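Local coordinates for protein N-acetyl-L-2,4-diaminobutyric acid deacetylase (Ruegeria pomeroyi, PDB 6TWL) that probably removes the acetyl group from N-acetyl-L-2,4-diaminobutyric acid in ectoine degradation, as a zinc-dependent hydrolase of the succinylglutamate desuccinylase/aspartoacylase family, at residues A[10-15]-A[40-45]; A[48-53]-A[81-86]; A[265-270]-A[309-314]; A[280-285]-A[296-301]. All blocks are in the same frame, centred on the assembly; numbering follows the deposited sequence.

Overall arrangement
The four contacts form two pairs on opposite sides of the chain's centre. Interactions 1 and 2, with centres 9 Å apart, share the large mixed sheet of the catalytic domain: strand 36-45 neighbours strand 82-87, and Leu12 O accepts a hydrogen bond from Arg83 NH1. Interactions 3 and 4, 11 Å apart, belong to the C-terminal all-beta region, where strands 265-269 and 282-287 are paired. The centres of interactions 2 and 3 lie 40 Å apart. These two come nearest to the zinc site, which is empty in this apo chain: the side chain of Leu53 is about 12 Å from that of the zinc ligand His144, and that of Arg310 about 12 Å from that of Glu209.

Interaction 1 (A[10-15]-A[40-45]); sequences IPLDRD and LTVIKN
Ile10 and Leu12 set their methyl ends against Leu40 and Val42, the apolar part of this contact. Ile10 CD1 lies 3.8 Å from Leu40 CD2, the two side chains running antiparallel alongside one another, and 4.0 Å from Val42 CG2. Leu12 starts away from the strand but turns its CD2 back to meet Val42 CG2 at 4.1 Å, at about a right angle.

Lys44, with CG anti to its backbone N (chi1 177°), runs its methylenes along the backbone of the loop: CB is 3.6 Å from Arg14 O, and CD lies near both Asp13 O and Asp15 OD1. Its NZ stays 5.5 Å from Asp15 OD1, too far for a salt bridge. A CA-H...O contact of 3.3 Å joins Asp15 CA to Lys44 O. An alanine here would probably take the methylene packing away from Asp13 O and Asp15 OD1 and leave Asp15 without its nearby positive charge.

The segment 10-15 links strands 7-8 and 16-24 of the mixed sheet, arching over strand 36-45. With no hydrogen bond between them, the two segments are held by apolar contact and one CA-H...O contact, probably helped by long-range attraction between Lys44 and Asp15.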
loop_
_atom_site.group_PDB
_atom_site.type_symbol
_atom_site.label_atom_id
_atom_site.label_comp_id
_atom_site.label_asym_id
_atom_site.label_seq_id
_atom_site.Cartn_x
_atom_site.Cartn_y
_atom_site.Cartn_z
ATOM N N ILE A 10 -1.719 -9.897 23.006
ATOM C CA ILE A 10 -2.082 -11.255 22.608
ATOM C C ILE A 10 -0.802 -12.045 22.355
ATOM O O ILE A 10 0.288 -11.455 22.325
ATOM C CB ILE A 10 -2.986 -11.249 21.363
ATOM C CG1 ILE A 10 -2.322 -10.479 20.219
ATOM C CG2 ILE A 10 -4.358 -10.681 21.699
ATOM C CD1 ILE A 10 -3.078 -10.571 18.912
ATOM N N PRO A 11 -0.871 -13.367 22.185
ATOM C CA PRO A 11 0.318 -14.107 21.751
ATOM C C PRO A 11 0.459 -14.112 20.237
ATOM O O PRO A 11 -0.517 -14.207 19.489
ATOM C CB PRO A 11 0.054 -15.522 22.282
ATOM C CG PRO A 11 -1.424 -15.648 22.272
ATOM C CD PRO A 11 -1.987 -14.271 22.524
ATOM N N LEU A 12 1.702 -13.990 19.786
ATOM C CA LEU A 12 2.035 -14.094 18.372
ATOM C C LEU A 12 2.307 -15.526 17.942
ATOM O O LEU A 12 2.440 -15.786 16.741
ATOM C CB LEU A 12 3.264 -13.235 18.064
ATOM C CG LEU A 12 3.250 -11.853 18.716
ATOM C CD1 LEU A 12 4.583 -11.149 18.528
ATOM C CD2 LEU A 12 2.114 -11.023 18.142
ATOM N N ASP A 13 2.363 -16.450 18.895
ATOM C CA ASP A 13 2.989 -17.748 18.717
ATOM C C ASP A 13 2.036 -18.916 18.905
ATOM O O ASP A 13 2.455 -20.068 18.741
ATOM C CB ASP A 13 4.144 -17.880 19.715
ATOM C CG ASP A 13 3.772 -17.344 21.087
ATOM O OD1 ASP A 13 3.108 -18.074 21.852
ATOM O OD2 ASP A 13 4.115 -16.180 21.390
ATOM N N ARG A 14 0.779 -18.661 19.247
ATOM C CA ARG A 14 -0.153 -19.704 19.643
ATOM C C ARG A 14 -1.234 -19.881 18.585
ATOM O O ARG A 14 -1.591 -18.938 17.871
ATOM C CB ARG A 14 -0.788 -19.377 20.999
ATOM C CG ARG A 14 0.077 -19.773 22.190
ATOM C CD ARG A 14 -0.316 -19.024 23.458
ATOM N NE ARG A 14 -1.754 -19.066 23.708
ATOM C CZ ARG A 14 -2.344 -18.517 24.765
ATOM N NH1 ARG A 14 -1.619 -17.884 25.678
ATOM N NH2 ARG A 14 -3.659 -18.603 24.913
ATOM N N ASP A 15 -1.750 -21.103 18.491
ATOM C CA ASP A 15 -2.768 -21.423 17.501
ATOM C C ASP A 15 -4.125 -20.879 17.928
ATOM O O ASP A 15 -4.484 -20.915 19.109
ATOM C CB ASP A 15 -2.852 -22.936 17.294
ATOM C CG ASP A 15 -1.669 -23.483 16.521
ATOM O OD1 ASP A 15 -0.592 -22.850 16.556
ATOM O OD2 ASP A 15 -1.815 -24.542 15.877
ATOM N N LEU A 40 -4.313 -5.227 16.198
ATOM C CA LEU A 40 -3.780 -6.267 15.337
ATOM C C LEU A 40 -4.522 -7.564 15.610
ATOM O O LEU A 40 -5.013 -7.796 16.718
ATOM C CB LEU A 40 -2.270 -6.452 15.537
ATOM C CG LEU A 40 -1.779 -7.490 16.551
ATOM C CD1 LEU A 40 -0.286 -7.719 16.402
ATOM C CD2 LEU A 40 -2.100 -7.057 17.963
ATOM N N THR A 41 -4.614 -8.389 14.576
ATOM C CA THR A 41 -5.160 -9.731 14.673
ATOM C C THR A 41 -4.088 -10.722 14.243
ATOM O O THR A 41 -3.384 -10.498 13.253
ATOM C CB THR A 41 -6.412 -9.885 13.799
ATOM O OG1 THR A 41 -7.492 -9.130 14.366
ATOM C CG2 THR A 41 -6.822 -11.348 13.693
ATOM N N VAL A 42 -3.943 -11.802 15.004
ATOM C CA VAL A 42 -3.055 -12.899 14.645
ATOM C C VAL A 42 -3.890 -14.164 14.530
ATOM O O VAL A 42 -4.641 -14.505 15.451
ATOM C CB VAL A 42 -1.917 -13.081 15.665
ATOM C CG1 VAL A 42 -1.081 -14.302 15.307
ATOM C CG2 VAL A 42 -1.044 -11.837 15.712
ATOM N N ILE A 43 -3.769 -14.844 13.395
ATOM C CA ILE A 43 -4.427 -16.119 13.152
ATOM C C ILE A 43 -3.336 -17.109 12.777
ATOM O O ILE A 43 -2.706 -16.976 11.720
ATOM C CB ILE A 43 -5.487 -16.018 12.049
ATOM C CG1 ILE A 43 -6.513 -14.947 12.414
ATOM C CG2 ILE A 43 -6.165 -17.362 11.826
ATOM C CD1 ILE A 43 -7.516 -14.698 11.340
ATOM N N LYS A 44 -3.097 -18.088 13.643
ATOM C CA LYS A 44 -2.090 -19.107 13.397
ATOM C C LYS A 44 -2.713 -20.482 13.570
ATOM O O LYS A 44 -3.578 -20.683 14.430
ATOM C CB LYS A 44 -0.882 -18.954 14.331
ATOM C CG LYS A 44 0.160 -20.055 14.160
ATOM C CD LYS A 44 1.201 -20.051 15.261
ATOM C CE LYS A 44 2.441 -20.830 14.838
ATOM N NZ LYS A 44 3.372 -20.002 14.015
ATOM N N ASN A 45 -2.271 -21.423 12.741
ATOM C CA ASN A 45 -2.760 -22.790 12.786
ATOM C C ASN A 45 -1.780 -23.672 12.031
ATOM O O ASN A 45 -1.213 -23.248 11.021
ATOM C CB ASN A 45 -4.160 -22.899 12.174
ATOM C CG ASN A 45 -4.783 -24.259 12.387
ATOM O OD1 ASN A 45 -4.844 -24.758 13.511
ATOM N ND2 ASN A 45 -5.251 -24.872 11.305
#

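Interaction 2 (A[48-53]-A[81-86]); sequences GPTALL and TGRLII
Arg83 reaches across to Thr50 on neighbouring parallel strands of a beta-alpha-beta unit, in which helix 63-74 connects strand 50-54 to strand 82-87 in the catalytic domain. The arginine leaves its strand with CG anti to the backbone N and bends at chi3 (59°), which turns the guanidinium side-on to the threonine. NE and NH2 both donate to the one Thr50 OG1, at 2.9 Å and 3.3 Å, and that oxygen lies nearly in the guanidinium plane. Ile85 CD1 sits over one face of the same group, offset toward its rim. The remaining nitrogen, NH1, donates to Leu12 O, tying the loop 10-15 to this sheet. A leucine at Arg83 would probably leave both Thr50 OG1 and Leu12 O without these donors and remove one tie between that loop and the strand.

Farther along the face that holds Thr50 and Arg83, Leu52 CD1 meets Ile85 CG2 obliquely. The other face is apolar: Leu53 CD1 touches both Ile86 CG1 (3.8 Å) and Leu84 CD2 (4.0 Å), and Ala51 CB also touches Leu84 CD2. Leu68 and Leu71 of helix 63-74 pack on Leu53 and Ile86, while Leu232 of helix 218-234 packs on Ala51 and Leu84.

Where the strands begin, Gly82 CA comes within 3.3 Å of Pro49 O, and a side chain at its backbone angles would collide with the preceding carbonyl. Regular parallel pairing follows, and its straightest bond is Leu53 N to Ile85 O, 2.9 Å with 178° at the hydrogen.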
loop_
_atom_site.group_PDB
_atom_site.type_symbol
_atom_site.label_atom_id
_atom_site.label_comp_id
_atom_site.label_asym_id
_atom_site.label_seq_id
_atom_site.Cartn_x
_atom_site.Cartn_y
_atom_site.Cartn_z
ATOM N N GLY A 48 3.295 -23.474 8.621
ATOM C CA GLY A 48 3.434 -22.793 7.356
ATOM C C GLY A 48 4.089 -21.433 7.491
ATOM O O GLY A 48 4.530 -21.030 8.573
ATOM N N PRO A 49 4.167 -20.701 6.382
ATOM C CA PRO A 49 4.806 -19.379 6.405
ATOM C C PRO A 49 3.932 -18.342 7.096
ATOM O O PRO A 49 2.787 -18.589 7.479
ATOM C CB PRO A 49 5.007 -19.041 4.925
ATOM C CG PRO A 49 4.074 -19.927 4.181
ATOM C CD PRO A 49 3.808 -21.137 5.021
ATOM N N THR A 50 4.504 -17.149 7.240
ATOM C CA THR A 50 3.875 -16.046 7.954
ATOM C C THR A 50 3.714 -14.856 7.018
ATOM O O THR A 50 4.671 -14.455 6.347
ATOM C CB THR A 50 4.702 -15.646 9.179
ATOM O OG1 THR A 50 4.487 -16.593 10.232
ATOM C CG2 THR A 50 4.309 -14.259 9.664
ATOM N N ALA A 51 2.507 -14.300 6.971
ATOM C CA ALA A 51 2.233 -13.100 6.195
ATOM C C ALA A 51 2.051 -11.917 7.136
ATOM O O ALA A 51 1.301 -12.002 8.114
ATOM C CB ALA A 51 0.991 -13.283 5.321
ATOM N N LEU A 52 2.754 -10.825 6.845
ATOM C CA LEU A 52 2.630 -9.572 7.582
ATOM C C LEU A 52 1.854 -8.591 6.708
ATOM O O LEU A 52 2.370 -8.114 5.691
ATOM C CB LEU A 52 4.012 -9.032 7.949
ATOM C CG LEU A 52 4.125 -7.713 8.716
ATOM C CD1 LEU A 52 3.244 -7.715 9.952
ATOM C CD2 LEU A 52 5.568 -7.473 9.102
ATOM N N LEU A 53 0.615 -8.295 7.096
ATOM C CA LEU A 53 -0.302 -7.502 6.285
ATOM C C LEU A 53 -0.612 -6.198 7.011
ATOM O O LEU A 53 -1.186 -6.217 8.105
ATOM C CB LEU A 53 -1.585 -8.291 6.003
ATOM C CG LEU A 53 -1.384 -9.799 5.801
ATOM C CD1 LEU A 53 -2.683 -10.566 5.990
ATOM C CD2 LEU A 53 -0.788 -10.077 4.431
ATOM N N THR A 81 -2.853 -22.338 7.258
ATOM C CA THR A 81 -1.720 -23.243 7.432
ATOM C C THR A 81 -0.483 -22.353 7.443
ATOM O O THR A 81 0.063 -22.017 6.387
ATOM C CB THR A 81 -1.653 -24.294 6.327
ATOM O OG1 THR A 81 -1.713 -23.649 5.048
ATOM C CG2 THR A 81 -2.813 -25.269 6.456
ATOM N N GLY A 82 -0.052 -21.966 8.638
ATOM C CA GLY A 82 0.944 -20.926 8.786
ATOM C C GLY A 82 0.493 -19.869 9.769
ATOM O O GLY A 82 -0.033 -20.202 10.835
ATOM N N ARG A 83 0.674 -18.596 9.428
ATOM C CA ARG A 83 0.312 -17.539 10.360
ATOM C C ARG A 83 0.059 -16.242 9.603
ATOM O O ARG A 83 0.804 -15.898 8.682
ATOM C CB ARG A 83 1.407 -17.335 11.412
ATOM C CG ARG A 83 1.177 -16.129 12.300
ATOM C CD ARG A 83 2.212 -16.029 13.400
ATOM N NE ARG A 83 3.570 -15.938 12.878
ATOM C CZ ARG A 83 4.639 -15.704 13.631
ATOM N NH1 ARG A 83 4.503 -15.530 14.939
ATOM N NH2 ARG A 83 5.842 -15.640 13.078
ATOM N N LEU A 84 -0.995 -15.536 10.001
ATOM C CA LEU A 84 -1.301 -14.202 9.501
ATOM C C LEU A 84 -1.154 -13.197 10.635
ATOM O O LEU A 84 -1.724 -13.388 11.714
ATOM C CB LEU A 84 -2.722 -14.129 8.939
ATOM C CG LEU A 84 -3.143 -15.045 7.793
ATOM C CD1 LEU A 84 -4.660 -15.055 7.687
ATOM C CD2 LEU A 84 -2.515 -14.578 6.499
ATOM N N ILE A 85 -0.396 -12.134 10.392
ATOM C CA ILE A 85 -0.317 -11.000 11.306
ATOM C C ILE A 85 -0.923 -9.810 10.579
ATOM O O ILE A 85 -0.350 -9.306 9.605
ATOM C CB ILE A 85 1.120 -10.717 11.762
ATOM C CG1 ILE A 85 1.753 -11.989 12.327
ATOM C CG2 ILE A 85 1.135 -9.616 12.813
ATOM C CD1 ILE A 85 3.201 -11.825 12.742
ATOM N N ILE A 86 -2.089 -9.369 11.042
ATOM C CA ILE A 86 -2.906 -8.389 10.336
ATOM C C ILE A 86 -2.898 -7.093 11.129
ATOM O O ILE A 86 -3.360 -7.052 12.277
ATOM C CB ILE A 86 -4.339 -8.899 10.128
ATOM C CG1 ILE A 86 -4.317 -10.231 9.376
ATOM C CG2 ILE A 86 -5.170 -7.871 9.376
ATOM C CD1 ILE A 86 -5.613 -11.002 9.465
#

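Interaction 3 (A[265-270]-A[309-314]); sequences GLFEMM and SRHFPG
Phe267 lays one ring face against His311 and turns an edge to Arg310. With CG anti to the backbone N (chi1 -178°), the ring reaches His311, whose CB lies over that face, 4.1 Å from the centroid in a CH-pi contact. The imidazole turns its edge to the Phe267 ring in a T-shaped pair, planes 74° apart and centroids separated by 5.1 Å; its NE2 is held by Leu315 O. At the rim of the phenyl ring, near its plane, stands Arg310 NH2, 3.8 Å from Phe267 CE2.

The contact bridges two antiparallel sheets of the C-terminal beta region: strand 265-269 pairs with 282-287, whereas 305-311 pairs with 321-326, which supplies Val322 to Phe267 and Ala323 to Met269.

The Gly314 backbone lies against Leu266 and Phe267. Its carbonyl oxygen accepts a 2.7 Å hydrogen bond from Phe267 N, nearly in line with the C=O, and touches Leu266 CD1.

Arg310 folds back on its own strand, where NE and NH2 both make weak hydrogen bonds to His311 O. Met269 lies across this bent chain: its SD is 3.4 Å from Arg310 CB, and Met269 CB sits over the centre of one face of the Arg310 guanidinium.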
loop_
_atom_site.group_PDB
_atom_site.type_symbol
_atom_site.label_atom_id
_atom_site.label_comp_id
_atom_site.label_asym_id
_atom_site.label_seq_id
_atom_site.Cartn_x
_atom_site.Cartn_y
_atom_site.Cartn_z
ATOM N N GLY A 265 -5.360 26.503 -10.161
ATOM C CA GLY A 265 -6.588 26.806 -10.866
ATOM C C GLY A 265 -7.596 25.681 -10.734
ATOM O O GLY A 265 -7.388 24.708 -10.005
ATOM N N LEU A 266 -8.701 25.848 -11.455
ATOM C CA LEU A 266 -9.725 24.818 -11.546
ATOM C C LEU A 266 -9.267 23.749 -12.533
ATOM O O LEU A 266 -8.835 24.062 -13.647
ATOM C CB LEU A 266 -11.059 25.440 -11.968
ATOM C CG LEU A 266 -12.267 24.559 -12.284
ATOM C CD1 LEU A 266 -12.921 24.064 -11.005
ATOM C CD2 LEU A 266 -13.275 25.355 -13.103
ATOM N N PHE A 267 -9.350 22.489 -12.120
ATOM C CA PHE A 267 -8.676 21.391 -12.801
ATOM C C PHE A 267 -9.674 20.614 -13.653
ATOM O O PHE A 267 -10.655 20.076 -13.130
ATOM C CB PHE A 267 -8.006 20.478 -11.775
ATOM C CG PHE A 267 -7.242 19.336 -12.376
ATOM C CD1 PHE A 267 -6.023 19.550 -12.999
ATOM C CD2 PHE A 267 -7.737 18.046 -12.304
ATOM C CE1 PHE A 267 -5.317 18.498 -13.546
ATOM C CE2 PHE A 267 -7.038 16.988 -12.851
ATOM C CZ PHE A 267 -5.823 17.213 -13.471
ATOM N N GLU A 268 -9.416 20.550 -14.961
ATOM C CA GLU A 268 -10.262 19.818 -15.905
ATOM C C GLU A 268 -9.427 18.735 -16.576
ATOM O O GLU A 268 -8.611 19.021 -17.459
ATOM C CB GLU A 268 -10.875 20.741 -16.953
ATOM C CG GLU A 268 -11.582 19.974 -18.065
ATOM C CD GLU A 268 -12.120 20.872 -19.156
ATOM O OE1 GLU A 268 -11.722 22.055 -19.211
ATOM O OE2 GLU A 268 -12.943 20.389 -19.962
ATOM N N MET A 269 -9.633 17.490 -16.163
ATOM C CA MET A 269 -8.948 16.376 -16.801
ATOM C C MET A 269 -9.623 16.025 -18.118
ATOM O O MET A 269 -10.851 15.955 -18.195
ATOM C CB MET A 269 -8.931 15.167 -15.881
ATOM C CG MET A 269 -8.369 13.944 -16.557
ATOM S SD MET A 269 -7.212 13.122 -15.468
ATOM C CE MET A 269 -5.652 13.867 -15.932
ATOM N N MET A 270 -8.820 15.788 -19.155
ATOM C CA MET A 270 -9.359 15.505 -20.476
ATOM C C MET A 270 -9.393 14.018 -20.829
ATOM O O MET A 270 -10.053 13.660 -21.809
ATOM C CB MET A 270 -8.561 16.281 -21.540
ATOM C CG MET A 270 -8.437 17.792 -21.285
ATOM S SD MET A 270 -10.022 18.634 -21.116
ATOM C CE MET A 270 -10.738 18.321 -22.728
ATOM N N SER A 309 -2.674 7.379 -13.145
ATOM C CA SER A 309 -2.926 8.209 -11.980
ATOM C C SER A 309 -3.310 9.605 -12.445
ATOM O O SER A 309 -2.901 10.047 -13.522
ATOM C CB SER A 309 -1.706 8.282 -11.058
ATOM O OG SER A 309 -2.062 8.815 -9.795
ATOM N N ARG A 310 -4.099 10.292 -11.623
ATOM C CA ARG A 310 -4.554 11.634 -11.956
ATOM C C ARG A 310 -4.811 12.417 -10.680
ATOM O O ARG A 310 -5.176 11.847 -9.647
ATOM C CB ARG A 310 -5.828 11.604 -12.810
ATOM C CG ARG A 310 -6.974 10.810 -12.199
ATOM C CD ARG A 310 -8.331 11.353 -12.630
ATOM N NE ARG A 310 -8.517 12.748 -12.237
ATOM C CZ ARG A 310 -9.701 13.345 -12.138
ATOM N NH1 ARG A 310 -10.812 12.672 -12.402
ATOM N NH2 ARG A 310 -9.773 14.617 -11.773
ATOM N N HIS A 311 -4.606 13.731 -10.758
ATOM C CA HIS A 311 -5.048 14.621 -9.692
ATOM C C HIS A 311 -6.549 14.475 -9.491
ATOM O O HIS A 311 -7.329 14.544 -10.445
ATOM C CB HIS A 311 -4.695 16.068 -10.037
ATOM C CG HIS A 311 -5.017 17.048 -8.952
ATOM N ND1 HIS A 311 -4.218 17.220 -7.843
ATOM C CD2 HIS A 311 -6.045 17.919 -8.814
ATOM C CE1 HIS A 311 -4.742 18.150 -7.065
ATOM N NE2 HIS A 311 -5.852 18.591 -7.632
ATOM N N PHE A 312 -6.951 14.214 -8.246
ATOM C CA PHE A 312 -8.365 14.004 -7.945
ATOM C C PHE A 312 -9.179 15.279 -7.689
ATOM O O PHE A 312 -10.245 15.432 -8.293
ATOM C CB PHE A 312 -8.500 13.047 -6.760
ATOM C CG PHE A 312 -9.901 12.569 -6.533
ATOM C CD1 PHE A 312 -10.478 11.661 -7.404
ATOM C CD2 PHE A 312 -10.638 13.026 -5.456
ATOM C CE1 PHE A 312 -11.769 11.215 -7.206
ATOM C CE2 PHE A 312 -11.932 12.585 -5.249
ATOM C CZ PHE A 312 -12.498 11.675 -6.126
ATOM N N PRO A 313 -8.748 16.214 -6.831
ATOM C CA PRO A 313 -9.649 17.309 -6.439
ATOM C C PRO A 313 -9.893 18.296 -7.575
ATOM O O PRO A 313 -9.190 18.330 -8.586
ATOM C CB PRO A 313 -8.927 17.983 -5.266
ATOM C CG PRO A 313 -7.915 17.001 -4.807
ATOM C CD PRO A 313 -7.507 16.246 -6.036
ATOM N N GLY A 314 -10.922 19.124 -7.377
ATOM C CA GLY A 314 -11.330 20.058 -8.413
ATOM C C GLY A 314 -10.386 21.230 -8.582
ATOM O O GLY A 314 -10.276 21.790 -9.678
#

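Interaction 4 (A[280-285]-A[296-301]); sequences GDLLAR and PVEYRA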
loop_
_atom_site.group_PDB
_atom_site.type_symbol
_atom_site.label_atom_id
_atom_site.label_comp_id
_atom_site.label_asym_id
_atom_site.label_seq_id
_atom_site.Cartn_x
_atom_site.Cartn_y
_atom_site.Cartn_z
ATOM N N GLY A 280 2.286 13.806 -26.512
ATOM C CA GLY A 280 1.763 15.027 -27.078
ATOM C C GLY A 280 0.274 15.238 -26.879
ATOM O O GLY A 280 -0.202 16.366 -27.049
ATOM N N ASP A 281 -0.470 14.190 -26.530
ATOM C CA ASP A 281 -1.902 14.338 -26.300
ATOM C C ASP A 281 -2.162 15.211 -25.077
ATOM O O ASP A 281 -1.344 15.295 -24.157
ATOM C CB ASP A 281 -2.564 12.975 -26.108
ATOM C CG ASP A 281 -2.698 12.198 -27.401
ATOM O OD1 ASP A 281 -2.262 12.707 -28.454
ATOM O OD2 ASP A 281 -3.243 11.075 -27.359
ATOM N N LEU A 282 -3.325 15.856 -25.071
ATOM C CA LEU A 282 -3.719 16.734 -23.975
ATOM C C LEU A 282 -4.245 15.902 -22.810
ATOM O O LEU A 282 -5.210 15.147 -22.965
ATOM C CB LEU A 282 -4.776 17.726 -24.453
ATOM C CG LEU A 282 -5.165 18.843 -23.487
ATOM C CD1 LEU A 282 -3.988 19.766 -23.285
ATOM C CD2 LEU A 282 -6.366 19.613 -24.011
ATOM N N LEU A 283 -3.607 16.037 -21.645
ATOM C CA LEU A 283 -4.042 15.328 -20.446
ATOM C C LEU A 283 -5.080 16.109 -19.650
ATOM O O LEU A 283 -6.062 15.527 -19.175
ATOM C CB LEU A 283 -2.848 15.028 -19.535
ATOM C CG LEU A 283 -1.750 14.070 -19.990
ATOM C CD1 LEU A 283 -0.563 14.178 -19.046
ATOM C CD2 LEU A 283 -2.267 12.643 -20.042
ATOM N N ALA A 284 -4.883 17.415 -19.492
ATOM C CA ALA A 284 -5.695 18.190 -18.568
ATOM C C ALA A 284 -5.577 19.669 -18.897
ATOM O O ALA A 284 -4.620 20.110 -19.541
ATOM C CB ALA A 284 -5.278 17.936 -17.114
ATOM N N ARG A 285 -6.574 20.425 -18.444
ATOM C CA ARG A 285 -6.572 21.878 -18.497
ATOM C C ARG A 285 -6.729 22.430 -17.088
ATOM O O ARG A 285 -7.422 21.846 -16.250
ATOM C CB ARG A 285 -7.705 22.421 -19.376
ATOM C CG ARG A 285 -7.486 22.286 -20.866
ATOM C CD ARG A 285 -8.725 22.741 -21.620
ATOM N NE ARG A 285 -8.657 22.413 -23.039
ATOM C CZ ARG A 285 -9.716 22.122 -23.787
ATOM N NH1 ARG A 285 -10.929 22.117 -23.249
ATOM N NH2 ARG A 285 -9.563 21.833 -25.072
ATOM N N PRO A 296 -6.865 28.692 -20.587
ATOM C CA PRO A 296 -6.363 27.687 -19.647
ATOM C C PRO A 296 -4.953 27.224 -19.977
ATOM O O PRO A 296 -4.495 27.288 -21.120
ATOM C CB PRO A 296 -7.361 26.533 -19.808
ATOM C CG PRO A 296 -7.822 26.654 -21.221
ATOM C CD PRO A 296 -7.880 28.132 -21.499
ATOM N N VAL A 297 -4.270 26.745 -18.942
ATOM C CA VAL A 297 -2.956 26.132 -19.104
ATOM C C VAL A 297 -3.140 24.667 -19.474
ATOM O O VAL A 297 -3.895 23.938 -18.819
ATOM C CB VAL A 297 -2.120 26.283 -17.824
ATOM C CG1 VAL A 297 -0.783 25.580 -17.979
ATOM C CG2 VAL A 297 -1.920 27.756 -17.493
ATOM N N GLU A 298 -2.453 24.234 -20.525
ATOM C CA GLU A 298 -2.561 22.875 -21.030
ATOM C C GLU A 298 -1.408 22.021 -20.521
ATOM O O GLU A 298 -0.269 22.485 -20.429
ATOM C CB GLU A 298 -2.573 22.863 -22.559
ATOM C CG GLU A 298 -3.827 23.439 -23.188
ATOM C CD GLU A 298 -3.813 23.315 -24.697
ATOM O OE1 GLU A 298 -2.708 23.236 -25.273
ATOM O OE2 GLU A 298 -4.902 23.292 -25.308
ATOM N N TYR A 299 -1.709 20.762 -20.205
ATOM C CA TYR A 299 -0.707 19.807 -19.754
ATOM C C TYR A 299 -0.795 18.568 -20.629
ATOM O O TYR A 299 -1.853 17.937 -20.710
ATOM C CB TYR A 299 -0.904 19.459 -18.277
ATOM C CG TYR A 299 -0.561 20.619 -17.377
ATOM C CD1 TYR A 299 0.758 20.891 -17.046
ATOM C CD2 TYR A 299 -1.548 21.458 -16.883
ATOM C CE1 TYR A 299 1.086 21.956 -16.236
ATOM C CE2 TYR A 299 -1.230 22.528 -16.070
ATOM C CZ TYR A 299 0.088 22.771 -15.749
ATOM O OH TYR A 299 0.411 23.835 -14.939
ATOM N N ARG A 300 0.313 18.226 -21.280
ATOM C CA ARG A 300 0.325 17.204 -22.312
ATOM C C ARG A 300 1.248 16.056 -21.926
ATOM O O ARG A 300 2.205 16.232 -21.166
ATOM C CB ARG A 300 0.748 17.801 -23.660
ATOM C CG ARG A 300 -0.317 18.708 -24.254
ATOM C CD ARG A 300 0.134 19.396 -25.529
ATOM N NE ARG A 300 -0.877 20.344 -25.986
ATOM C CZ ARG A 300 -1.954 20.006 -26.690
ATOM N NH1 ARG A 300 -2.157 18.739 -27.027
ATOM N NH2 ARG A 300 -2.825 20.934 -27.060
ATOM N N ALA A 301 0.942 14.875 -22.457
ATOM C CA ALA A 301 1.704 13.678 -22.130
ATOM C C ALA A 301 3.099 13.747 -22.738
ATOM O O ALA A 301 3.265 14.119 -23.905
ATOM C CB ALA A 301 0.972 12.433 -22.627
#
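Leu282 and Arg300 face each other as a non-hydrogen-bonded pair in an antiparallel beta hairpin, strands 282-287 and 297-300, interrupted by a classic beta bulge. Extended from CG to NE and turned at chi4 (-82°), Arg300 brings its guanidinium alongside Leu282 and Gly280. Leu282 CD1 lies 4.0 Å from the guanidinium plane, over its centre, and meets Glu298 CB at 3.5 Å, leucine and glutamate crossing at about a right angle. Arg300 NH1 donates in plane to Gly280 O at 3.1 Å, and NH2 makes a 2.9 Å salt bridge with Glu298 OE1, met from above the carboxylate plane. Gripped at both nitrogens, the guanidinium is probably restrained from turning. Arg285 lies alongside Pro296, its CD 4.0 Å from Pro296 CG.

The backbone sets the register. Leu283 and Ala284 both oppose Tyr299, whose O accepts a 2.7 Å bond from Leu283 N and a weak one from Ala284 N; Tyr299 N returns a bond to Ala284 O. Gly280 N to Ala301 O and Ala301 N to Asp281 O close the end of the pairing.

Further out, strand 265-269 lines the other edge of 282-287. Val322 of strand 321-326 packs on Ala284 and Tyr299, and Tyr299 OH is hydrogen-bonded to Glu262 N.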